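Local coordinates for synaptic vesicle membrane protein VAT-1 homolog-like (Homo sapiens, PDB 4A27), which probably acts as an oxidoreductase of the zinc-containing alcohol dehydrogenase family, quinone oxidoreductase subfamily, and may bind zinc, at residues K23-P28 against E32-V37; V88-N93 against V101-E106; A138-G143 against V209-D214. All coordinates share one frame; numbering follows the deposited sequence.

Interaction 1. Residues K23-P28 against E32-V37. With EDO (1,2-ethanediol), chain D.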
loop_
_atom_site.group_PDB
_atom_site.type_symbol
_atom_site.label_atom_id
_atom_site.label_comp_id
_atom_site.label_asym_id
_atom_site.label_seq_id
_atom_site.Cartn_x
_atom_site.Cartn_y
_atom_site.Cartn_z
ATOM N N LYS A 23 -5.981 -39.781 -20.498
ATOM C CA LYS A 23 -6.885 -39.459 -19.427
ATOM C C LYS A 23 -8.323 -39.324 -19.916
ATOM O O LYS A 23 -8.547 -38.972 -21.072
ATOM C CB LYS A 23 -6.402 -38.146 -18.837
ATOM C CG LYS A 23 -7.149 -37.617 -17.647
ATOM C CD LYS A 23 -6.312 -36.585 -16.888
ATOM C CE LYS A 23 -6.857 -36.299 -15.500
ATOM N NZ LYS A 23 -8.341 -36.190 -15.500
ATOM N N ALA A 24 -9.286 -39.610 -19.039
ATOM C CA ALA A 24 -10.694 -39.325 -19.316
ATOM C C ALA A 24 -10.870 -37.838 -19.642
ATOM O O ALA A 24 -10.420 -36.978 -18.901
ATOM C CB ALA A 24 -11.567 -39.702 -18.094
ATOM N N MET A 25 -11.545 -37.541 -20.741
ATOM C CA MET A 25 -11.856 -36.171 -21.057
ATOM C C MET A 25 -12.877 -35.661 -20.015
ATOM O O MET A 25 -13.878 -36.311 -19.785
ATOM C CB MET A 25 -12.457 -36.080 -22.448
ATOM C CG MET A 25 -12.397 -34.682 -23.009
ATOM S SD MET A 25 -12.913 -34.674 -24.717
ATOM C CE MET A 25 -11.521 -35.580 -25.411
ATOM N N PRO A 26 -12.621 -34.512 -19.372
ATOM C CA PRO A 26 -13.638 -34.005 -18.451
ATOM C C PRO A 26 -14.826 -33.380 -19.206
ATOM O O PRO A 26 -14.701 -33.045 -20.378
ATOM C CB PRO A 26 -12.879 -32.955 -17.643
ATOM C CG PRO A 26 -11.835 -32.454 -18.583
ATOM C CD PRO A 26 -11.443 -33.630 -19.441
ATOM N N GLU A 27 -15.977 -33.283 -18.549
ATOM C CA GLU A 27 -17.138 -32.608 -19.117
ATOM C C GLU A 27 -17.528 -31.467 -18.188
ATOM O O GLU A 27 -17.308 -31.543 -16.982
ATOM C CB GLU A 27 -18.323 -33.583 -19.328
ATOM C CG GLU A 27 -18.141 -34.595 -20.479
ATOM C CD GLU A 27 -17.982 -33.932 -21.861
ATOM O OE1 GLU A 27 -18.576 -32.863 -22.109
ATOM O OE2 GLU A 27 -17.258 -34.485 -22.716
ATOM N N PRO A 28 -18.097 -30.384 -18.745
ATOM C CA PRO A 28 -18.365 -29.176 -17.969
ATOM C C PRO A 28 -19.551 -29.318 -17.015
ATOM O O PRO A 28 -20.634 -29.696 -17.431
ATOM C CB PRO A 28 -18.660 -28.124 -19.055
ATOM C CG PRO A 28 -19.203 -28.899 -20.174
ATOM C CD PRO A 28 -18.404 -30.185 -20.169
ATOM N N GLU A 32 -19.457 -24.084 -15.671
ATOM C CA GLU A 32 -18.110 -24.307 -16.209
ATOM C C GLU A 32 -18.192 -24.250 -17.718
ATOM O O GLU A 32 -19.281 -24.311 -18.281
ATOM C CB GLU A 32 -17.561 -25.671 -15.787
ATOM C CG GLU A 32 -17.336 -25.821 -14.285
ATOM C CD GLU A 32 -16.618 -27.123 -13.937
ATOM O OE1 GLU A 32 -16.727 -28.107 -14.713
ATOM O OE2 GLU A 32 -15.939 -27.157 -12.887
ATOM N N LEU A 33 -17.055 -24.089 -18.385
ATOM C CA LEU A 33 -16.997 -24.442 -19.791
ATOM C C LEU A 33 -15.816 -25.367 -20.074
ATOM O O LEU A 33 -14.937 -25.552 -19.228
ATOM C CB LEU A 33 -17.062 -23.214 -20.711
ATOM C CG LEU A 33 -16.156 -22.022 -20.455
ATOM C CD1 LEU A 33 -14.810 -22.352 -21.058
ATOM C CD2 LEU A 33 -16.717 -20.739 -21.041
ATOM N N LYS A 34 -15.878 -25.999 -21.242
ATOM C CA LYS A 34 -14.907 -26.963 -21.696
ATOM C C LYS A 34 -14.077 -26.300 -22.774
ATOM O O LYS A 34 -14.634 -25.734 -23.730
ATOM C CB LYS A 34 -15.640 -28.173 -22.275
ATOM C CG LYS A 34 -14.751 -29.323 -22.729
ATOM C CD LYS A 34 -15.619 -30.399 -23.425
ATOM C CE LYS A 34 -14.819 -31.562 -24.009
ATOM N NZ LYS A 34 -15.720 -32.636 -24.572
ATOM N N ILE A 35 -12.754 -26.390 -22.626
ATOM C CA ILE A 35 -11.800 -25.716 -23.510
ATOM C C ILE A 35 -10.884 -26.727 -24.166
ATOM O O ILE A 35 -10.267 -27.577 -23.491
ATOM C CB ILE A 35 -10.881 -24.655 -22.738
ATOM C CG1 ILE A 35 -11.704 -23.504 -22.180
ATOM C CG2 ILE A 35 -9.820 -24.104 -23.715
ATOM C CD1 ILE A 35 -10.959 -22.498 -21.265
ATOM N N ARG A 36 -10.793 -26.631 -25.489
ATOM C CA ARG A 36 -9.870 -27.425 -26.293
ATOM C C ARG A 36 -8.573 -26.624 -26.285
ATOM O O ARG A 36 -8.523 -25.546 -26.872
ATOM C CB ARG A 36 -10.434 -27.596 -27.714
ATOM C CG ARG A 36 -9.481 -28.181 -28.778
ATOM C CD ARG A 36 -9.084 -29.623 -28.524
ATOM N NE ARG A 36 -10.203 -30.500 -28.890
ATOM C CZ ARG A 36 -10.115 -31.807 -29.121
ATOM N NH1 ARG A 36 -8.953 -32.452 -29.034
ATOM N NH2 ARG A 36 -11.212 -32.479 -29.445
ATOM N N VAL A 37 -7.549 -27.153 -25.619
ATOM C CA VAL A 37 -6.378 -26.381 -25.256
ATOM C C VAL A 37 -5.439 -26.284 -26.422
ATOM O O VAL A 37 -5.178 -27.276 -27.097
ATOM C CB VAL A 37 -5.642 -27.023 -24.065
ATOM C CG1 VAL A 37 -4.267 -26.323 -23.748
ATOM C CG2 VAL A 37 -6.555 -27.024 -22.878
HETATM C C1 EDO D . -5.125 -30.313 -31.611
HETATM O O1 EDO D . -5.667 -29.168 -30.919
HETATM C C2 EDO D . -4.631 -31.397 -30.639
HETATM O O2 EDO D . -5.656 -31.700 -29.667
#

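Interaction 2. Residues V88-N93 against V101-E106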
loop_
_atom_site.group_PDB
_atom_site.type_symbol
_atom_site.label_atom_id
_atom_site.label_comp_id
_atom_site.label_asym_id
_atom_site.label_seq_id
_atom_site.Cartn_x
_atom_site.Cartn_y
_atom_site.Cartn_z
ATOM N N VAL A 88 -10.358 -18.244 -26.143
ATOM C CA VAL A 88 -10.263 -17.798 -24.759
ATOM C C VAL A 88 -8.911 -18.077 -24.111
ATOM O O VAL A 88 -8.123 -18.895 -24.597
ATOM C CB VAL A 88 -11.341 -18.472 -23.948
ATOM C CG1 VAL A 88 -12.699 -18.038 -24.485
ATOM C CG2 VAL A 88 -11.139 -20.031 -24.018
ATOM N N MET A 89 -8.664 -17.387 -23.010
ATOM C CA MET A 89 -7.575 -17.722 -22.112
ATOM C C MET A 89 -8.191 -17.896 -20.747
ATOM O O MET A 89 -9.286 -17.383 -20.481
ATOM C CB MET A 89 -6.510 -16.617 -22.113
ATOM C CG MET A 89 -6.980 -15.278 -21.587
ATOM S SD MET A 89 -5.761 -13.932 -21.809
ATOM C CE MET A 89 -6.832 -12.501 -21.497
ATOM N N ALA A 90 -7.510 -18.615 -19.865
ATOM C CA ALA A 90 -8.188 -19.045 -18.664
ATOM C C ALA A 90 -7.223 -19.470 -17.601
ATOM O O ALA A 90 -6.127 -19.935 -17.915
ATOM C CB ALA A 90 -9.165 -20.223 -18.985
ATOM N N PHE A 91 -7.625 -19.246 -16.353
ATOM C CA PHE A 91 -6.908 -19.772 -15.211
ATOM C C PHE A 91 -7.576 -21.087 -14.884
ATOM O O PHE A 91 -8.782 -21.224 -15.037
ATOM C CB PHE A 91 -7.049 -18.861 -13.978
ATOM C CG PHE A 91 -6.315 -17.552 -14.074
ATOM C CD1 PHE A 91 -4.944 -17.502 -13.916
ATOM C CD2 PHE A 91 -6.998 -16.350 -14.274
ATOM C CE1 PHE A 91 -4.289 -16.291 -13.987
ATOM C CE2 PHE A 91 -6.335 -15.143 -14.340
ATOM C CZ PHE A 91 -5.000 -15.112 -14.179
ATOM N N VAL A 92 -6.828 -22.022 -14.362
ATOM C CA VAL A 92 -7.431 -23.271 -13.979
ATOM C C VAL A 92 -6.641 -23.803 -12.807
ATOM O O VAL A 92 -5.420 -23.617 -12.743
ATOM C CB VAL A 92 -7.534 -24.249 -15.187
ATOM C CG1 VAL A 92 -6.210 -24.542 -15.754
ATOM C CG2 VAL A 92 -8.226 -25.551 -14.757
ATOM N N ASN A 93 -7.352 -24.357 -11.829
ATOM C CA ASN A 93 -6.725 -24.767 -10.588
ATOM C C ASN A 93 -6.153 -26.142 -10.828
ATOM O O ASN A 93 -6.767 -27.147 -10.505
ATOM C CB ASN A 93 -7.743 -24.741 -9.421
ATOM C CG ASN A 93 -7.084 -24.843 -8.044
ATOM O OD1 ASN A 93 -5.866 -24.886 -7.905
ATOM N ND2 ASN A 93 -7.910 -24.861 -7.011
ATOM N N VAL A 101 -9.670 -29.060 -21.012
ATOM C CA VAL A 101 -9.761 -28.465 -19.686
ATOM C C VAL A 101 -11.189 -27.986 -19.450
ATOM O O VAL A 101 -11.794 -27.353 -20.315
ATOM C CB VAL A 101 -8.745 -27.249 -19.563
ATOM C CG1 VAL A 101 -9.222 -26.202 -18.615
ATOM C CG2 VAL A 101 -7.343 -27.746 -19.147
ATOM N N CYS A 102 -11.712 -28.243 -18.264
ATOM C CA CYS A 102 -12.941 -27.626 -17.814
ATOM C C CYS A 102 -12.601 -26.690 -16.654
ATOM O O CYS A 102 -11.765 -27.018 -15.813
ATOM C CB CYS A 102 -13.966 -28.698 -17.395
ATOM S SG CYS A 102 -14.726 -29.579 -18.830
ATOM N N THR A 103 -13.219 -25.509 -16.629
ATOM C CA THR A 103 -12.961 -24.523 -15.560
ATOM C C THR A 103 -14.173 -23.585 -15.387
ATOM O O THR A 103 -14.881 -23.287 -16.374
ATOM C CB THR A 103 -11.652 -23.684 -15.859
ATOM O OG1 THR A 103 -11.152 -23.056 -14.658
ATOM C CG2 THR A 103 -11.905 -22.642 -16.955
ATOM N N PRO A 104 -14.427 -23.134 -14.140
ATOM C CA PRO A 104 -15.552 -22.228 -13.898
ATOM C C PRO A 104 -15.455 -20.966 -14.754
ATOM O O PRO A 104 -14.371 -20.427 -14.945
ATOM C CB PRO A 104 -15.435 -21.905 -12.409
ATOM C CG PRO A 104 -14.743 -23.065 -11.812
ATOM C CD PRO A 104 -13.768 -23.539 -12.875
ATOM N N VAL A 105 -16.589 -20.520 -15.279
ATOM C CA VAL A 105 -16.636 -19.435 -16.232
ATOM C C VAL A 105 -16.035 -18.109 -15.685
ATOM O O VAL A 105 -15.598 -17.265 -16.471
ATOM C CB VAL A 105 -18.100 -19.181 -16.705
ATOM C CG1 VAL A 105 -18.916 -18.518 -15.577
ATOM C CG2 VAL A 105 -18.143 -18.351 -17.981
ATOM N N GLU A 106 -15.998 -17.924 -14.359
ATOM C CA GLU A 106 -15.453 -16.687 -13.821
ATOM C C GLU A 106 -13.953 -16.567 -14.070
ATOM O O GLU A 106 -13.432 -15.466 -13.989
ATOM C CB GLU A 106 -15.805 -16.430 -12.339
ATOM C CG GLU A 106 -15.361 -17.462 -11.346
ATOM C CD GLU A 106 -16.384 -18.567 -11.135
ATOM O OE1 GLU A 106 -17.285 -18.750 -12.009
ATOM O OE2 GLU A 106 -16.259 -19.270 -10.102
HETATM O O HOH W 1 -10.435 -24.376 -12.346
#

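Interaction 3. Residues A138-G143 against V209-D214. With EDO (1,2-ethanediol), chain C.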
loop_
_atom_site.group_PDB
_atom_site.type_symbol
_atom_site.label_atom_id
_atom_site.label_comp_id
_atom_site.label_asym_id
_atom_site.label_seq_id
_atom_site.Cartn_x
_atom_site.Cartn_y
_atom_site.Cartn_z
ATOM N N ALA A 138 0.528 -1.454 -4.599
ATOM C CA ALA A 138 1.088 -0.155 -4.661
ATOM C C ALA A 138 0.062 0.658 -5.422
ATOM O O ALA A 138 -0.935 0.102 -5.930
ATOM C CB ALA A 138 2.447 -0.215 -5.401
ATOM N N ASN A 139 0.279 1.959 -5.496
ATOM C CA ASN A 139 -0.587 2.867 -6.302
ATOM C C ASN A 139 0.399 3.666 -7.157
ATOM O O ASN A 139 0.665 4.815 -6.866
ATOM C CB ASN A 139 -1.397 3.788 -5.342
ATOM C CG ASN A 139 -2.236 4.830 -6.062
ATOM O OD1 ASN A 139 -2.533 4.702 -7.248
ATOM N ND2 ASN A 139 -2.596 5.902 -5.332
ATOM N N LEU A 140 0.954 3.045 -8.193
ATOM C CA LEU A 140 1.893 3.708 -9.092
ATOM C C LEU A 140 1.281 4.915 -9.766
ATOM O O LEU A 140 0.226 4.803 -10.371
ATOM C CB LEU A 140 2.406 2.749 -10.180
ATOM C CG LEU A 140 3.388 3.338 -11.196
ATOM C CD1 LEU A 140 4.746 3.763 -10.528
ATOM C CD2 LEU A 140 3.595 2.330 -12.326
ATOM N N ARG A 141 1.973 6.047 -9.663
ATOM C CA ARG A 141 1.534 7.352 -10.256
ATOM C C ARG A 141 2.715 8.059 -10.921
ATOM O O ARG A 141 3.868 7.672 -10.721
ATOM C CB ARG A 141 0.943 8.317 -9.163
ATOM C CG ARG A 141 -0.490 7.955 -8.700
ATOM C CD ARG A 141 -0.768 8.444 -7.238
ATOM N NE ARG A 141 -0.087 7.584 -6.279
ATOM C CZ ARG A 141 0.123 7.856 -4.999
ATOM N NH1 ARG A 141 -0.303 8.991 -4.469
ATOM N NH2 ARG A 141 0.759 6.968 -4.248
ATOM N N GLU A 142 2.402 9.130 -11.669
ATOM C CA GLU A 142 3.357 9.958 -12.388
ATOM C C GLU A 142 4.566 10.338 -11.577
ATOM O O GLU A 142 4.423 10.732 -10.444
ATOM C CB GLU A 142 2.699 11.266 -12.881
ATOM C CG GLU A 142 2.038 11.179 -14.237
ATOM C CD GLU A 142 1.679 12.555 -14.838
ATOM O OE1 GLU A 142 2.553 13.461 -14.891
ATOM O OE2 GLU A 142 0.505 12.726 -15.255
ATOM N N GLY A 143 5.760 10.222 -12.174
ATOM C CA GLY A 143 6.997 10.651 -11.522
ATOM C C GLY A 143 7.634 9.656 -10.560
ATOM O O GLY A 143 8.693 9.913 -9.998
ATOM N N VAL A 209 13.918 4.162 -4.368
ATOM C CA VAL A 209 12.705 4.028 -5.182
ATOM C C VAL A 209 11.397 3.995 -4.380
ATOM O O VAL A 209 11.376 3.706 -3.178
ATOM C CB VAL A 209 12.784 2.766 -6.087
ATOM C CG1 VAL A 209 13.904 2.909 -7.123
ATOM C CG2 VAL A 209 12.995 1.542 -5.225
ATOM N N ASP A 210 10.301 4.277 -5.085
ATOM C CA ASP A 210 8.975 4.215 -4.521
ATOM C C ASP A 210 8.453 2.800 -4.358
ATOM O O ASP A 210 7.732 2.519 -3.383
ATOM C CB ASP A 210 8.002 4.990 -5.413
ATOM C CG ASP A 210 8.364 6.456 -5.511
ATOM O OD1 ASP A 210 8.125 7.154 -4.511
ATOM O OD2 ASP A 210 8.927 6.888 -6.549
ATOM N N ILE A 211 8.803 1.913 -5.301
ATOM C CA ILE A 211 8.298 0.549 -5.283
ATOM C C ILE A 211 9.413 -0.440 -5.585
ATOM O O ILE A 211 10.136 -0.297 -6.596
ATOM C CB ILE A 211 7.208 0.331 -6.322
ATOM C CG1 ILE A 211 6.035 1.300 -6.147
ATOM C CG2 ILE A 211 6.756 -1.175 -6.335
ATOM C CD1 ILE A 211 5.069 1.230 -7.350
ATOM N N VAL A 212 9.545 -1.455 -4.730
ATOM C CA VAL A 212 10.431 -2.568 -5.024
ATOM C C VAL A 212 9.577 -3.833 -5.216
ATOM O O VAL A 212 8.762 -4.138 -4.340
ATOM C CB VAL A 212 11.482 -2.817 -3.921
ATOM C CG1 VAL A 212 12.348 -4.074 -4.297
ATOM C CG2 VAL A 212 12.402 -1.590 -3.730
ATOM N N LEU A 213 9.801 -4.547 -6.331
ATOM C CA LEU A 213 9.116 -5.793 -6.652
ATOM C C LEU A 213 10.101 -6.937 -6.670
ATOM O O LEU A 213 11.032 -6.986 -7.496
ATOM C CB LEU A 213 8.442 -5.728 -7.998
ATOM C CG LEU A 213 7.505 -4.560 -8.188
ATOM C CD1 LEU A 213 7.083 -4.469 -9.631
ATOM C CD2 LEU A 213 6.314 -4.736 -7.208
ATOM N N ASP A 214 9.903 -7.869 -5.741
ATOM C CA ASP A 214 10.882 -8.902 -5.496
ATOM C C ASP A 214 10.254 -10.289 -5.481
ATOM O O ASP A 214 9.409 -10.597 -4.619
ATOM C CB ASP A 214 11.517 -8.652 -4.126
ATOM C CG ASP A 214 12.798 -9.450 -3.925
ATOM O OD1 ASP A 214 13.330 -10.011 -4.916
ATOM O OD2 ASP A 214 13.288 -9.466 -2.784
HETATM C C1 EDO C . 4.120 4.022 -3.182
HETATM O O1 EDO C . 4.572 3.371 -1.980
HETATM C C2 EDO C . 3.082 3.155 -3.859
HETATM O O2 EDO C . 1.823 3.830 -4.042
#

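Interaction 1. Residues K23-P28 against E32-V37
K34 NZ is held chiefly by E27, whose OE2 lies 3.0 Å away in a hydrogen-bonded salt bridge. The ammonium meets OE2 on its syn side but 31° out of the carboxylate plane, and it stays 3.8 Å from OE1 of E27, evidence for a one-oxygen grip rather than a bidentate one. This contact lies in the GroES-like part of the chain, where the loop after strand 18-23 runs past the start of strand 32-42, itself hydrogen-bonded to neighbouring strands. K34 reaches the loop because its chain is fully extended, with CG anti to the backbone N (chi1 -177°). E27 begins by pointing away from the strand, and a bend at chi2 (-62°) brings its carboxylate back to the lysine. M25 comes in at about a right angle to K34, its SD 3.5 Å from NZ and 3.7 Å from CE. Nearer the backbone, P28 brings CD and CG to the base of the lysine, with CD 4.0 Å from K34 CB. E73, on the neighbouring strand, adds a long and weak ion pair to NZ and a salt bridge to NE of R36; E27 and, weakly, E73 probably help to balance the lysine's charge. OE1 of E32 accepts the backbone N-H of Q29 and lies 3.8 Å from P28 CA.

Interaction 2. Residues V88-N93 against V101-E106
T103 places OG1 anti to its own backbone N (chi1 -161°), while V92 has chi1 59°, which sets its CG1 between the backbone N and the carbonyl carbon and leaves CG2 anti to N. These two torsions bring hydroxyl and methyl together, with T103 OG1 3.8 Å from V92 CG2. The same V92 branch extends the apolar patch to V101, meeting its CG1 at 4.0 Å. The methyl CG2 of T103 meets CB of A90 at 4.2 Å, a van der Waals contact.

The polar centre is the threonine hydroxyl. T103 OG1 lies 3.0 Å from the backbone oxygen of F91 and 2.8 Å from a water. The same water accepts the N-H of N93 at 3.1 Å from its N, and thus bridges the loop beyond strand 87-91 to strand 100-104. A valine here would keep the bulk but is likely to leave both the F91 carbonyl oxygen and the bridging water without their side-chain mate.

The two segments are not backbone-paired with each other: A90 bonds to C68 and F91 to F107, while strand 100-104 is a neighbour of strand 32-42. A90 touches I35 and V101 touches V37 of that last strand. The contact joins the end of strand 87-91 and the loop after it to strand 100-104, mostly through side chains, in a sheet of which both strands are part. Such buried packing inside a branched or curled sheet fits the GroES-like domain of the medium-chain dehydrogenase family.

Interaction 3. Residues A138-G143 against V209-D214
I211 CD1 is the meeting point, touching A138 CB at 3.6 Å and L140 CD1 at 4.1 Å. The isoleucine turns CG1 anti to its carbonyl carbon (chi1 -57°) and runs on extended, which carries CD1 to the two loop residues; its side chain and that of L140 cross at about a right angle. All three residues are buried, and the contact between them is purely apolar.

The next shell is polar, made by the loop and a bound 1,2-ethanediol, probably from the crystallisation liquor. The diol sits beside A138, its O2 accepting the backbone N-H of N139 with N 2.8 Å from O2, and it also bonds L231 O and T233 OG1. R141 turns back along the loop and donates from NE to the backbone O of N139 at 2.9 Å, a nearly straight bond of 165°, with that oxygen in the guanidinium plane; NH2 adds a weak bond to the diol O2. ND2 of N139 lies over one face of the guanidinium, toward its rim, as a close approach of two donors and not a bond.

In the fold, A138 is where the chain leaves helix 124-137, and the loop leads into strand 145-148, the first strand of a Rossmann-type parallel sheet ordered 3-2-1-4-5-6; strand 209-215, with I211, is its fourth. L140 also lies on V146 of the first strand, and A138 on I235 of the fifth.

Outermost, D210 is anchored through OD2, which accepts the backbone N-H of S145 and forms a salt bridge with K229. On the loop side, R141 NH1 makes a salt bridge with OE1 of E136 of the second subunit, whose N139 packs on N139 here.

Overall arrangement
Interaction 1 comes first along the chain, then interaction 2, then interaction 3. The first two touch, their centres 10 Å apart, because strands 32-42 and 100-104 are neighbours in one sheet; I35 N probably bonds to V101 O at 2.7 Å and L33 N to T103 O at 3.1 Å. Interaction 3 lies across the chain's centre, 40 Å from the centre of interaction 1 and 31 Å from that of interaction 2, with nearest atoms about 28 and 17 Å away. The split reflects the family's two-part build, a GroES-like unit and a Rossmann-type unit, and of the three only interaction 3 reaches the second subunit.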